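Local coordinates for uncharacterized conserved protein YiiM (Geobacillus stearothermophilus, PDB 5YHH) that probably confers resistance to hydroxylaminopurine as a MOSC-domain oxidoreductase with a putative molybdenum cofactor-binding catalytic site, at residues P6-V14 with A86-G97. Residues are numbered along the deposited sequence; the frame is centred on the assembly and turned at random.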
ATOM      1  N   PRO A   6     -17.511  -7.956  -2.446  1.00 50.22           N
ATOM      2  CA  PRO A   6     -16.314  -8.812  -2.448  1.00 47.70           C
ATOM      3  C   PRO A   6     -15.046  -7.955  -2.435  1.00 44.69           C
ATOM      4  O   PRO A   6     -14.083  -8.243  -3.163  1.00 44.10           O
ATOM      5  CB  PRO A   6     -16.435  -9.512  -3.777  1.00 48.72           C
ATOM      6  CG  PRO A   6     -16.947  -8.391  -4.696  1.00 50.24           C
ATOM      7  CD  PRO A   6     -17.772  -7.444  -3.808  1.00 51.40           C
ATOM      8  N   MET A   7     -15.100  -6.881  -1.656  1.00 41.75           N
ATOM      9  CA  MET A   7     -13.956  -6.061  -1.315  1.00 39.40           C
ATOM     10  C   MET A   7     -13.737  -6.293   0.178  1.00 36.69           C
ATOM     11  O   MET A   7     -14.611  -5.928   1.000  1.00 34.52           O
ATOM     12  CB  MET A   7     -14.275  -4.595  -1.584  1.00 40.64           C
ATOM     13  CG  MET A   7     -14.351  -4.232  -3.068  1.00 44.98           C
ATOM     14  SD  MET A   7     -15.278  -2.690  -3.376  1.00 54.80           S
ATOM     15  CE  MET A   7     -15.054  -1.743  -1.861  1.00 48.25           C
ATOM     16  N   GLN A   8     -12.603  -6.911   0.523  1.00 32.61           N
ATOM     17  CA  GLN A   8     -12.312  -7.218   1.908  1.00 32.53           C
ATOM     18  C   GLN A   8     -10.844  -7.312   2.234  1.00 29.88           C
ATOM     19  O   GLN A   8     -10.012  -7.368   1.337  1.00 28.89           O
ATOM     20  CB  GLN A   8     -13.004  -8.525   2.308  1.00 34.61           C
ATOM     21  CG  GLN A   8     -12.625  -9.679   1.473  1.00 37.24           C
ATOM     22  CD  GLN A   8     -13.255 -10.959   1.939  1.00 44.90           C
ATOM     23  OE1 GLN A   8     -12.713 -11.644   2.806  1.00 49.54           O
ATOM     24  NE2 GLN A   8     -14.388 -11.314   1.344  1.00 47.08           N
ATOM     25  N   ILE A   9     -10.551  -7.360   3.531  1.00 28.32           N
ATOM     26  CA  ILE A   9      -9.238  -7.718   4.067  1.00 27.16           C
ATOM     27  C   ILE A   9      -9.263  -9.224   4.243  1.00 28.30           C
ATOM     28  O   ILE A   9      -9.854  -9.725   5.190  1.00 29.40           O
ATOM     29  CB  ILE A   9      -8.959  -7.011   5.452  1.00 27.57           C
ATOM     30  CG1 ILE A   9      -9.122  -5.506   5.319  1.00 25.70           C
ATOM     31  CG2 ILE A   9      -7.559  -7.346   5.982  1.00 27.19           C
ATOM     32  CD1 ILE A   9      -9.213  -4.689   6.697  1.00 26.16           C
ATOM     33  N   VAL A  10      -8.639  -9.981   3.340  1.00 27.87           N
ATOM     34  CA  VAL A  10      -8.698 -11.439   3.492  1.00 29.14           C
ATOM     35  C   VAL A  10      -7.730 -11.910   4.553  1.00 28.35           C
ATOM     36  O   VAL A  10      -7.993 -12.909   5.208  1.00 29.71           O
ATOM     37  CB  VAL A  10      -8.521 -12.284   2.199  1.00 30.65           C
ATOM     38  CG1 VAL A  10      -9.825 -12.368   1.429  1.00 34.72           C
ATOM     39  CG2 VAL A  10      -7.325 -11.845   1.359  1.00 28.32           C
ATOM     40  N   SER A  11      -6.680 -11.135   4.818  1.00 26.33           N
ATOM     41  CA  SER A  11      -5.732 -11.508   5.845  1.00 25.87           C
ATOM     42  C   SER A  11      -5.136 -10.298   6.488  1.00 26.23           C
ATOM     43  O   SER A  11      -4.840  -9.315   5.824  1.00 25.76           O
ATOM     44  CB  SER A  11      -4.618 -12.416   5.283  1.00 26.03           C
ATOM     45  OG  SER A  11      -3.828 -12.943   6.339  1.00 25.01           O
ATOM     46  N   ILE A  12      -5.015 -10.361   7.806  1.00 27.11           N
ATOM     47  CA  ILE A  12      -4.314  -9.360   8.569  1.00 26.70           C
ATOM     48  C   ILE A  12      -3.058 -10.069   9.008  1.00 26.94           C
ATOM     49  O   ILE A  12      -3.132 -11.137   9.605  1.00 28.96           O
ATOM     50  CB  ILE A  12      -5.090  -8.897   9.827  1.00 26.77           C
ATOM     51  CG1 ILE A  12      -6.466  -8.301   9.475  1.00 27.52           C
ATOM     52  CG2 ILE A  12      -4.270  -7.909  10.632  1.00 28.74           C
ATOM     53  CD1 ILE A  12      -7.393  -8.185  10.764  1.00 26.09           C
ATOM     54  N   ASN A  13      -1.919  -9.465   8.718  1.00 25.95           N
ATOM     55  CA  ASN A  13      -0.629 -10.062   8.959  1.00 27.31           C
ATOM     56  C   ASN A  13       0.155  -9.223   9.950  1.00 28.61           C
ATOM     57  O   ASN A  13       0.218  -8.020   9.789  1.00 27.86           O
ATOM     58  CB  ASN A  13       0.111 -10.176   7.627  1.00 24.94           C
ATOM     59  CG  ASN A  13      -0.783 -10.755   6.523  1.00 25.70           C
ATOM     60  OD1 ASN A  13      -1.373 -11.817   6.703  1.00 25.95           O
ATOM     61  ND2 ASN A  13      -0.910 -10.052   5.404  1.00 22.53           N
ATOM     62  N   VAL A  14       0.778  -9.859  10.931  1.00 31.25           N
ATOM     63  CA  VAL A  14       1.501  -9.134  11.961  1.00 34.54           C
ATOM     64  C   VAL A  14       2.967  -9.572  12.041  1.00 37.05           C
ATOM     65  O   VAL A  14       3.280 -10.774  11.980  1.00 37.19           O
ATOM     66  CB  VAL A  14       0.799  -9.292  13.326  1.00 36.71           C
ATOM     67  CG1 VAL A  14       1.690  -8.752  14.470  1.00 38.82           C
ATOM     68  CG2 VAL A  14      -0.539  -8.565  13.301  1.00 35.60           C
ATOM     69  N   ALA A  86      -0.641 -14.876   1.693  1.00 24.16           N
ATOM     70  CA  ALA A  86      -0.811 -13.698   2.487  1.00 24.35           C
ATOM     71  C   ALA A  86       0.437 -13.396   3.313  1.00 24.02           C
ATOM     72  O   ALA A  86       1.003 -14.262   3.971  1.00 24.35           O
ATOM     73  CB  ALA A  86      -2.102 -13.859   3.387  1.00 25.12           C
ATOM     74  N   GLY A  87       0.897 -12.157   3.237  1.00 23.78           N
ATOM     75  CA  GLY A  87       2.096 -11.724   3.970  1.00 24.95           C
ATOM     76  C   GLY A  87       3.349 -11.695   3.094  1.00 25.33           C
ATOM     77  O   GLY A  87       4.395 -11.150   3.464  1.00 25.63           O
ATOM     78  N   ALA A  88       3.229 -12.240   1.900  1.00 25.07           N
ATOM     79  CA  ALA A  88       4.374 -12.407   1.012  1.00 25.59           C
ATOM     80  C   ALA A  88       5.018 -11.059   0.637  1.00 26.07           C
ATOM     81  O   ALA A  88       6.231 -11.003   0.381  1.00 26.53           O
ATOM     82  CB  ALA A  88       3.934 -13.212  -0.243  1.00 25.42           C
ATOM     83  N   PHE A  89       4.231  -9.977   0.587  1.00 24.98           N
ATOM     84  CA  PHE A  89       4.793  -8.636   0.272  1.00 25.11           C
ATOM     85  C   PHE A  89       5.004  -7.741   1.465  1.00 25.38           C
ATOM     86  O   PHE A  89       5.263  -6.529   1.336  1.00 25.31           O
ATOM     87  CB  PHE A  89       4.008  -7.944  -0.856  1.00 25.38           C
ATOM     88  CG  PHE A  89       4.318  -8.552  -2.216  1.00 27.65           C
ATOM     89  CD1 PHE A  89       4.147  -9.893  -2.435  1.00 32.28           C
ATOM     90  CD2 PHE A  89       4.857  -7.790  -3.231  1.00 28.75           C
ATOM     91  CE1 PHE A  89       4.531 -10.464  -3.662  1.00 34.10           C
ATOM     92  CE2 PHE A  89       5.203  -8.374  -4.455  1.00 30.51           C
ATOM     93  CZ  PHE A  89       5.041  -9.686  -4.649  1.00 30.67           C
ATOM     94  N   GLY A  90       5.008  -8.371   2.636  1.00 25.76           N
ATOM     95  CA  GLY A  90       5.199  -7.676   3.890  1.00 26.00           C
ATOM     96  C   GLY A  90       3.997  -6.837   4.238  1.00 25.41           C
ATOM     97  O   GLY A  90       4.097  -5.969   5.076  1.00 26.13           O
ATOM     98  N   GLU A  91       2.840  -7.106   3.628  1.00 23.94           N
ATOM     99  CA  GLU A  91       1.679  -6.233   3.827  1.00 23.39           C
ATOM    100  C   GLU A  91       0.985  -6.482   5.180  1.00 23.82           C
ATOM    101  O   GLU A  91       0.904  -7.610   5.635  1.00 25.12           O
ATOM    102  CB  GLU A  91       0.694  -6.351   2.649  1.00 23.42           C
ATOM    103  CG  GLU A  91      -0.094  -7.684   2.529  1.00 21.49           C
ATOM    104  CD  GLU A  91       0.636  -8.872   2.041  1.00 22.70           C
ATOM    105  OE1 GLU A  91       1.885  -8.817   1.832  1.00 22.59           O
ATOM    106  OE2 GLU A  91      -0.077  -9.906   1.802  1.00 20.86           O
ATOM    107  N   ASN A  92       0.513  -5.428   5.837  1.00 23.36           N
ATOM    108  CA  ASN A  92      -0.380  -5.584   7.003  1.00 23.48           C
ATOM    109  C   ASN A  92      -1.697  -6.216   6.613  1.00 23.00           C
ATOM    110  O   ASN A  92      -2.226  -7.094   7.333  1.00 24.22           O
ATOM    111  CB  ASN A  92      -0.664  -4.223   7.658  1.00 23.92           C
ATOM    112  CG  ASN A  92       0.578  -3.492   8.056  1.00 27.90           C
ATOM    113  OD1 ASN A  92       1.125  -2.665   7.297  1.00 27.97           O
ATOM    114  ND2 ASN A  92       1.080  -3.817   9.237  1.00 31.04           N
ATOM    115  N   TRP A  93      -2.237  -5.779   5.471  1.00 22.10           N
ATOM    116  CA  TRP A  93      -3.564  -6.171   5.001  1.00 22.17           C
ATOM    117  C   TRP A  93      -3.430  -6.753   3.588  1.00 22.45           C
ATOM    118  O   TRP A  93      -2.997  -6.063   2.663  1.00 20.25           O
ATOM    119  CB  TRP A  93      -4.477  -4.951   4.910  1.00 23.20           C
ATOM    120  CG  TRP A  93      -4.943  -4.345   6.192  1.00 23.14           C
ATOM    121  CD1 TRP A  93      -4.534  -4.646   7.462  1.00 27.14           C
ATOM    122  CD2 TRP A  93      -5.855  -3.251   6.308  1.00 23.46           C
ATOM    123  NE1 TRP A  93      -5.166  -3.806   8.371  1.00 27.34           N
ATOM    124  CE2 TRP A  93      -5.994  -2.959   7.679  1.00 26.20           C
ATOM    125  CE3 TRP A  93      -6.592  -2.514   5.379  1.00 25.02           C
ATOM    126  CZ2 TRP A  93      -6.840  -1.940   8.146  1.00 28.50           C
ATOM    127  CZ3 TRP A  93      -7.418  -1.528   5.819  1.00 26.41           C
ATOM    128  CH2 TRP A  93      -7.545  -1.239   7.205  1.00 26.87           C
ATOM    129  N   THR A  94      -3.766  -8.033   3.462  1.00 22.12           N
ATOM    130  CA  THR A  94      -3.913  -8.672   2.184  1.00 22.50           C
ATOM    131  C   THR A  94      -5.338  -8.441   1.747  1.00 22.62           C
ATOM    132  O   THR A  94      -6.285  -8.805   2.443  1.00 22.77           O
ATOM    133  CB  THR A  94      -3.652 -10.173   2.280  1.00 22.71           C
ATOM    134  OG1 THR A  94      -2.380 -10.377   2.888  1.00 24.36           O
ATOM    135  CG2 THR A  94      -3.681 -10.780   0.871  1.00 23.31           C
ATOM    136  N   LEU A  95      -5.498  -7.838   0.577  1.00 23.22           N
ATOM    137  CA  LEU A  95      -6.805  -7.418   0.138  1.00 23.83           C
ATOM    138  C   LEU A  95      -7.369  -8.333  -0.913  1.00 25.48           C
ATOM    139  O   LEU A  95      -6.644  -9.085  -1.581  1.00 24.16           O
ATOM    140  CB  LEU A  95      -6.718  -6.004  -0.416  1.00 23.99           C
ATOM    141  CG  LEU A  95      -6.278  -4.869   0.509  1.00 24.47           C
ATOM    142  CD1 LEU A  95      -6.536  -3.489  -0.166  1.00 24.75           C
ATOM    143  CD2 LEU A  95      -6.952  -4.947   1.869  1.00 25.15           C
ATOM    144  N   LEU A  96      -8.690  -8.296  -1.025  1.00 26.08           N
ATOM    145  CA  LEU A  96      -9.407  -8.910  -2.146  1.00 27.95           C
ATOM    146  C   LEU A  96     -10.386  -7.875  -2.729  1.00 28.65           C
ATOM    147  O   LEU A  96     -11.047  -7.141  -1.978  1.00 28.41           O
ATOM    148  CB  LEU A  96     -10.144 -10.167  -1.674  1.00 28.81           C
ATOM    149  CG  LEU A  96     -10.893 -10.939  -2.734  1.00 32.62           C
ATOM    150  CD1 LEU A  96      -9.879 -11.692  -3.667  1.00 31.88           C
ATOM    151  CD2 LEU A  96     -11.869 -11.924  -2.040  1.00 36.40           C
ATOM    152  N   GLY A  97     -10.461  -7.800  -4.057  1.00 29.72           N
ATOM    153  CA  GLY A  97     -11.377  -6.893  -4.747  1.00 30.89           C
ATOM    154  C   GLY A  97     -10.945  -5.450  -4.923  1.00 31.63           C
ATOM    155  O   GLY A  97     -11.745  -4.623  -5.361  1.00 33.15           O
TER
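N13, L96 and I9 carry this antiparallel strand pairing, each in a different way. The N13 side chain turns toward the 86-97 segment and spends both amide hydrogens there: ND2 donates to T94 OG1 at 2.9 Å and to the backbone E91 O at 3.1 Å, both acceptors lying in the amide plane. Its OD1 accepts from S11 OG (2.7 Å), so the flat group is fixed from both ends. T94 OG1 in turn donates to E91 OE2 over 2.6 Å, and the E91 carboxylate also receives G87 N and F89 N, tying the type I turn G87-G90 to the strand start. Next to this network, the N13 backbone N donates to N92 O.

Farther along, Q8 and L96 exchange two backbone bonds, and their side chains lie alongside, pointing the same way. After the I9-L95 pair the register slips by one: V10 and S11 both face T94, a classic beta bulge. V10 N reaches T94 O at 2.8 Å, while the S11 N bond to the same oxygen is weak. V10 crosses L96 obliquely, CG1 resting on L96 CB, 3.8 Å away, and near CD2. On the sheet face shared by I9, L95, I12 and W93, I9 sets CD1 over the centre of the W93 six-membered ring, 3.5 Å from its centroid, a CH-pi contact; CG1 lies beside the backbone N (chi1 -55°) and CD1 continues anti to CA, which lays the methyl over the ring.

In the main mixed sheet, strand 93-96, in the MOSC domain, lies between strand 8-19 and the parallel strand 65-69, with strand 27-35 on the far side of 8-19; W93 also meets F151, and helix 71-80 packs F73 against T94 and E91.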